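Local coordinates for protein glycosyl hyrolase, family 3 (Deinococcus radiodurans, PDB 3TEV) that probably hydrolyses O-glycosidic bonds, as expected of a glycoside hydrolase family 3 enzyme built on a TIM-barrel domain, at residues L121-D135 and L165-H179. Numbering follows the deposited sequence.
Sequences LRSVGINWNFTPVLD and LAGHTREGVAPCAKH
Trp128 pairs with Ala174 and Asn129 with Pro175 in parallel register, joining neighbouring strands 128-129 and 174-180 of a TIM-type barrel, each reached from a helix that ends in a Schellman motif. The backbone evidence is two sound bonds, Ala174 N to Asn127 O (2.9 Å) and Asn129 N to Ala174 O (2.9 Å). Beyond them the register slips by one residue around the cis peptide before Pro132, and a second ladder begins, with Leu134 N donating to Lys178 O at 2.8 Å.

On the Trp128 side, Cys176 is the bump: with SG anti to the backbone N (chi1 -177°), its CB and sulfur fill the notch between the Trp128 and Phe130 rings, SG lying 3.8 Å from Trp128 CZ2. On the helix side, Val173 projects two methyls, CG1 packing by the backbone N atoms of Trp128 and Asn129, CG2 touching Leu121 CB and Arg122. Farther along, the Pro132 ring presses CD onto Leu165 CD2 (3.6 Å), while Leu134 CD1 rests on the small Ala177 methyl; the Leu134 side chain also touches helix 210-215.

Lys178, extended beyond CG, crosses Val133 CG2 obliquely with its CE and delivers NZ to Phe130 O at 2.8 Å. Asp135 grips His179 twice: OD1 takes its backbone N, and OD2, through its syn lone pair, accepts from ND1 at 2.8 Å, carboxylate and imidazole only 12° from coplanar.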
loop_
_atom_site.group_PDB
_atom_site.type_symbol
_atom_site.label_atom_id
_atom_site.label_comp_id
_atom_site.label_asym_id
_atom_site.label_seq_id
_atom_site.Cartn_x
_atom_site.Cartn_y
_atom_site.Cartn_z
ATOM N N LEU A 121 5.365 1.708 -16.727
ATOM C CA LEU A 121 4.141 1.230 -16.089
ATOM C C LEU A 121 2.906 1.821 -16.770
ATOM O O LEU A 121 1.963 1.112 -17.096
ATOM C CB LEU A 121 4.136 1.551 -14.593
ATOM C CG LEU A 121 5.195 0.882 -13.714
ATOM C CD1 LEU A 121 4.962 1.208 -12.234
ATOM C CD2 LEU A 121 5.243 -0.628 -13.919
ATOM N N ARG A 122 2.935 3.130 -16.984
ATOM C CA ARG A 122 1.883 3.842 -17.679
ATOM C C ARG A 122 1.621 3.257 -19.083
ATOM O O ARG A 122 0.459 3.091 -19.481
ATOM C CB ARG A 122 2.206 5.345 -17.725
ATOM C CG ARG A 122 1.100 6.258 -18.272
ATOM C CD ARG A 122 0.032 6.585 -17.214
ATOM N NE ARG A 122 -0.516 5.371 -16.585
ATOM C CZ ARG A 122 -1.549 4.666 -17.050
ATOM N NH1 ARG A 122 -1.923 3.570 -16.418
ATOM N NH2 ARG A 122 -2.201 5.052 -18.142
ATOM N N SER A 123 2.670 2.901 -19.820
ATOM C CA SER A 123 2.445 2.327 -21.151
ATOM C C SER A 123 1.794 0.935 -21.151
ATOM O O SER A 123 1.164 0.563 -22.138
ATOM C CB SER A 123 3.695 2.375 -22.047
ATOM O OG SER A 123 4.528 1.248 -21.830
ATOM N N VAL A 124 1.896 0.188 -20.050
ATOM C CA VAL A 124 1.207 -1.112 -19.985
ATOM C C VAL A 124 -0.152 -1.060 -19.288
ATOM O O VAL A 124 -0.903 -2.019 -19.344
ATOM C CB VAL A 124 2.103 -2.267 -19.426
ATOM C CG1 VAL A 124 3.354 -2.447 -20.304
ATOM C CG2 VAL A 124 2.481 -2.033 -17.970
ATOM N N GLY A 125 -0.457 0.060 -18.641
ATOM C CA GLY A 125 -1.777 0.321 -18.077
ATOM C C GLY A 125 -1.852 0.142 -16.575
ATOM O O GLY A 125 -2.921 -0.197 -16.027
ATOM N N ILE A 126 -0.713 0.344 -15.914
ATOM C CA ILE A 126 -0.626 0.284 -14.460
ATOM C C ILE A 126 -0.661 1.707 -13.916
ATOM O O ILE A 126 0.019 2.592 -14.453
ATOM C CB ILE A 126 0.673 -0.443 -14.013
ATOM C CG1 ILE A 126 0.503 -1.961 -14.212
ATOM C CG2 ILE A 126 0.988 -0.152 -12.543
ATOM C CD1 ILE A 126 1.823 -2.741 -14.380
ATOM N N ASN A 127 -1.439 1.939 -12.864
ATOM C CA ASN A 127 -1.561 3.286 -12.314
ATOM C C ASN A 127 -1.140 3.422 -10.845
ATOM O O ASN A 127 -1.364 4.459 -10.219
ATOM C CB ASN A 127 -2.976 3.854 -12.561
ATOM C CG ASN A 127 -4.090 3.032 -11.880
ATOM O OD1 ASN A 127 -3.865 1.929 -11.373
ATOM N ND2 ASN A 127 -5.293 3.588 -11.860
ATOM N N TRP A 128 -0.511 2.382 -10.304
ATOM C CA TRP A 128 -0.092 2.378 -8.913
ATOM C C TRP A 128 1.163 1.517 -8.749
ATOM O O TRP A 128 1.182 0.363 -9.156
ATOM C CB TRP A 128 -1.248 1.893 -8.041
ATOM C CG TRP A 128 -0.983 1.654 -6.576
ATOM C CD1 TRP A 128 0.138 1.078 -6.009
ATOM C CD2 TRP A 128 -1.902 1.876 -5.489
ATOM N NE1 TRP A 128 -0.028 0.961 -4.631
ATOM C CE2 TRP A 128 -1.267 1.450 -4.296
ATOM C CE3 TRP A 128 -3.192 2.387 -5.408
ATOM C CZ2 TRP A 128 -1.882 1.555 -3.035
ATOM C CZ3 TRP A 128 -3.800 2.478 -4.151
ATOM C CH2 TRP A 128 -3.140 2.077 -2.990
ATOM N N ASN A 129 2.201 2.088 -8.144
ATOM C CA ASN A 129 3.435 1.368 -7.837
ATOM C C ASN A 129 3.744 1.492 -6.346
ATOM O O ASN A 129 3.662 2.590 -5.777
ATOM C CB ASN A 129 4.599 1.925 -8.665
ATOM C CG ASN A 129 5.836 1.038 -8.614
ATOM O OD1 ASN A 129 5.764 -0.128 -8.208
ATOM N ND2 ASN A 129 6.978 1.580 -9.035
ATOM N N PHE A 130 4.100 0.387 -5.709
ATOM C CA PHE A 130 4.405 0.396 -4.272
ATOM C C PHE A 130 5.858 0.806 -3.998
ATOM O O PHE A 130 6.688 -0.038 -3.642
ATOM C CB PHE A 130 4.127 -0.974 -3.655
ATOM C CG PHE A 130 2.685 -1.239 -3.389
ATOM C CD1 PHE A 130 2.042 -0.642 -2.304
ATOM C CD2 PHE A 130 1.968 -2.122 -4.188
ATOM C CE1 PHE A 130 0.676 -0.901 -2.053
ATOM C CE2 PHE A 130 0.616 -2.401 -3.943
ATOM C CZ PHE A 130 -0.040 -1.803 -2.888
ATOM N N THR A 131 6.169 2.077 -4.253
ATOM C CA THR A 131 7.416 2.753 -3.847
ATOM C C THR A 131 7.025 4.213 -3.605
ATOM O O THR A 131 5.963 4.642 -4.062
ATOM C CB THR A 131 8.570 2.754 -4.924
ATOM O OG1 THR A 131 8.037 3.055 -6.227
ATOM C CG2 THR A 131 9.358 1.454 -4.932
ATOM N N PRO A 132 7.875 4.980 -2.892
ATOM C CA PRO A 132 9.175 4.561 -2.356
ATOM C C PRO A 132 9.095 3.898 -0.978
ATOM O O PRO A 132 8.168 4.139 -0.203
ATOM C CB PRO A 132 9.935 5.885 -2.236
ATOM C CG PRO A 132 8.828 6.887 -1.862
ATOM C CD PRO A 132 7.576 6.394 -2.580
ATOM N N VAL A 133 10.088 3.067 -0.695
ATOM C CA VAL A 133 10.386 2.649 0.649
ATOM C C VAL A 133 10.904 3.905 1.365
ATOM O O VAL A 133 11.835 4.542 0.885
ATOM C CB VAL A 133 11.476 1.553 0.612
ATOM C CG1 VAL A 133 12.122 1.343 1.995
ATOM C CG2 VAL A 133 10.896 0.250 0.051
ATOM N N LEU A 134 10.271 4.278 2.477
ATOM C CA LEU A 134 10.760 5.378 3.311
ATOM C C LEU A 134 11.259 4.837 4.640
ATOM O O LEU A 134 11.506 5.598 5.577
ATOM C CB LEU A 134 9.675 6.433 3.560
ATOM C CG LEU A 134 9.018 7.138 2.367
ATOM C CD1 LEU A 134 7.923 8.142 2.803
ATOM C CD2 LEU A 134 10.069 7.818 1.514
ATOM N N ASP A 135 11.373 3.513 4.732
ATOM C CA ASP A 135 12.013 2.868 5.877
ATOM C C ASP A 135 13.467 3.343 5.931
ATOM O O ASP A 135 14.082 3.598 4.897
ATOM C CB ASP A 135 11.954 1.333 5.757
ATOM C CG ASP A 135 10.531 0.807 5.522
ATOM O OD1 ASP A 135 9.563 1.325 6.125
ATOM O OD2 ASP A 135 10.380 -0.148 4.733
ATOM N N LEU A 165 8.715 9.910 -5.417
ATOM C CA LEU A 165 7.305 10.315 -5.475
ATOM C C LEU A 165 7.044 11.199 -6.693
ATOM O O LEU A 165 6.079 10.969 -7.430
ATOM C CB LEU A 165 6.891 11.058 -4.204
ATOM C CG LEU A 165 6.878 10.297 -2.878
ATOM C CD1 LEU A 165 6.920 11.295 -1.731
ATOM C CD2 LEU A 165 5.651 9.379 -2.734
ATOM N N ALA A 166 7.919 12.181 -6.916
ATOM C CA ALA A 166 7.718 13.166 -7.981
ATOM C C ALA A 166 7.874 12.552 -9.369
ATOM O O ALA A 166 7.181 12.928 -10.290
ATOM C CB ALA A 166 8.671 14.374 -7.808
ATOM N N GLY A 167 8.806 11.616 -9.514
ATOM C CA GLY A 167 8.971 10.890 -10.766
ATOM C C GLY A 167 7.740 10.087 -11.160
ATOM O O GLY A 167 7.446 9.964 -12.345
ATOM N N HIS A 168 7.018 9.539 -10.178
ATOM C CA HIS A 168 5.798 8.789 -10.463
ATOM C C HIS A 168 4.644 9.741 -10.758
ATOM O O HIS A 168 3.970 9.632 -11.770
ATOM C CB HIS A 168 5.449 7.858 -9.295
ATOM C CG HIS A 168 6.208 6.574 -9.316
ATOM N ND1 HIS A 168 7.473 6.451 -8.785
ATOM C CD2 HIS A 168 5.901 5.367 -9.847
ATOM C CE1 HIS A 168 7.907 5.215 -8.972
ATOM N NE2 HIS A 168 6.972 4.538 -9.619
ATOM N N THR A 169 4.436 10.669 -9.843
ATOM C CA THR A 169 3.374 11.648 -9.903
ATOM C C THR A 169 3.367 12.400 -11.228
ATOM O O THR A 169 2.326 12.494 -11.891
ATOM C CB THR A 169 3.515 12.597 -8.701
ATOM O OG1 THR A 169 3.050 11.912 -7.529
ATOM C CG2 THR A 169 2.684 13.825 -8.873
ATOM N N ARG A 170 4.531 12.901 -11.642
ATOM C CA ARG A 170 4.593 13.646 -12.895
ATOM C C ARG A 170 4.366 12.772 -14.142
ATOM O O ARG A 170 4.064 13.301 -15.211
ATOM C CB ARG A 170 5.884 14.479 -13.001
ATOM C CG ARG A 170 7.171 13.692 -13.241
ATOM C CD ARG A 170 8.334 14.690 -13.220
ATOM N NE ARG A 170 9.700 14.201 -13.440
ATOM C CZ ARG A 170 10.205 13.821 -14.619
ATOM N NH1 ARG A 170 9.408 13.753 -15.698
ATOM N NH2 ARG A 170 11.508 13.473 -14.716
ATOM N N GLU A 171 4.499 11.448 -14.002
ATOM C CA GLU A 171 4.240 10.541 -15.116
ATOM C C GLU A 171 2.847 9.887 -15.052
ATOM O O GLU A 171 2.538 8.989 -15.842
ATOM C CB GLU A 171 5.346 9.485 -15.271
ATOM C CG GLU A 171 6.773 10.043 -15.602
ATOM C CD GLU A 171 6.906 10.763 -16.957
ATOM O OE1 GLU A 171 5.925 10.851 -17.730
ATOM O OE2 GLU A 171 8.020 11.265 -17.258
ATOM N N GLY A 172 1.999 10.334 -14.129
ATOM C CA GLY A 172 0.657 9.764 -14.014
ATOM C C GLY A 172 0.538 8.378 -13.383
ATOM O O GLY A 172 -0.405 7.659 -13.679
ATOM N N VAL A 173 1.476 7.997 -12.515
ATOM C CA VAL A 173 1.362 6.764 -11.747
ATOM C C VAL A 173 1.334 7.158 -10.268
ATOM O O VAL A 173 2.176 7.964 -9.818
ATOM C CB VAL A 173 2.561 5.801 -12.014
ATOM C CG1 VAL A 173 2.551 4.612 -11.056
ATOM C CG2 VAL A 173 2.575 5.316 -13.455
ATOM N N ALA A 174 0.364 6.625 -9.521
ATOM C CA ALA A 174 0.317 6.852 -8.083
ATOM C C ALA A 174 1.447 6.070 -7.437
ATOM O O ALA A 174 1.580 4.880 -7.689
ATOM C CB ALA A 174 -1.003 6.403 -7.496
ATOM N N PRO A 175 2.287 6.737 -6.631
ATOM C CA PRO A 175 3.253 5.966 -5.858
ATOM C C PRO A 175 2.657 5.699 -4.483
ATOM O O PRO A 175 1.747 6.408 -4.067
ATOM C CB PRO A 175 4.445 6.921 -5.769
ATOM C CG PRO A 175 3.819 8.271 -5.745
ATOM C CD PRO A 175 2.538 8.189 -6.534
ATOM N N CYS A 176 3.146 4.703 -3.772
ATOM C CA CYS A 176 2.639 4.443 -2.424
ATOM C C CYS A 176 3.823 4.274 -1.487
ATOM O O CYS A 176 4.591 3.327 -1.646
ATOM C CB CYS A 176 1.766 3.191 -2.422
ATOM S SG CYS A 176 0.975 2.755 -0.832
ATOM N N ALA A 177 3.983 5.198 -0.543
ATOM C CA ALA A 177 5.066 5.142 0.430
ATOM C C ALA A 177 4.848 3.970 1.407
ATOM O O ALA A 177 3.721 3.721 1.842
ATOM C CB ALA A 177 5.138 6.451 1.190
ATOM N N LYS A 178 5.919 3.258 1.746
ATOM C CA LYS A 178 5.822 2.151 2.697
ATOM C C LYS A 178 7.097 2.069 3.565
ATOM O O LYS A 178 8.111 2.655 3.185
ATOM C CB LYS A 178 5.579 0.852 1.943
ATOM C CG LYS A 178 6.589 0.585 0.865
ATOM C CD LYS A 178 6.203 -0.608 -0.004
ATOM C CE LYS A 178 7.440 -1.092 -0.755
ATOM N NZ LYS A 178 7.109 -2.073 -1.812
ATOM N N HIS A 179 7.063 1.415 4.739
ATOM C CA HIS A 179 5.848 0.873 5.395
ATOM C C HIS A 179 5.578 1.644 6.675
ATOM O O HIS A 179 6.290 1.484 7.669
ATOM C CB HIS A 179 6.041 -0.584 5.795
ATOM C CG HIS A 179 6.581 -1.443 4.707
ATOM N ND1 HIS A 179 7.869 -1.313 4.231
ATOM C CD2 HIS A 179 6.015 -2.460 4.007
ATOM C CE1 HIS A 179 8.073 -2.211 3.280
ATOM N NE2 HIS A 179 6.963 -2.917 3.123
#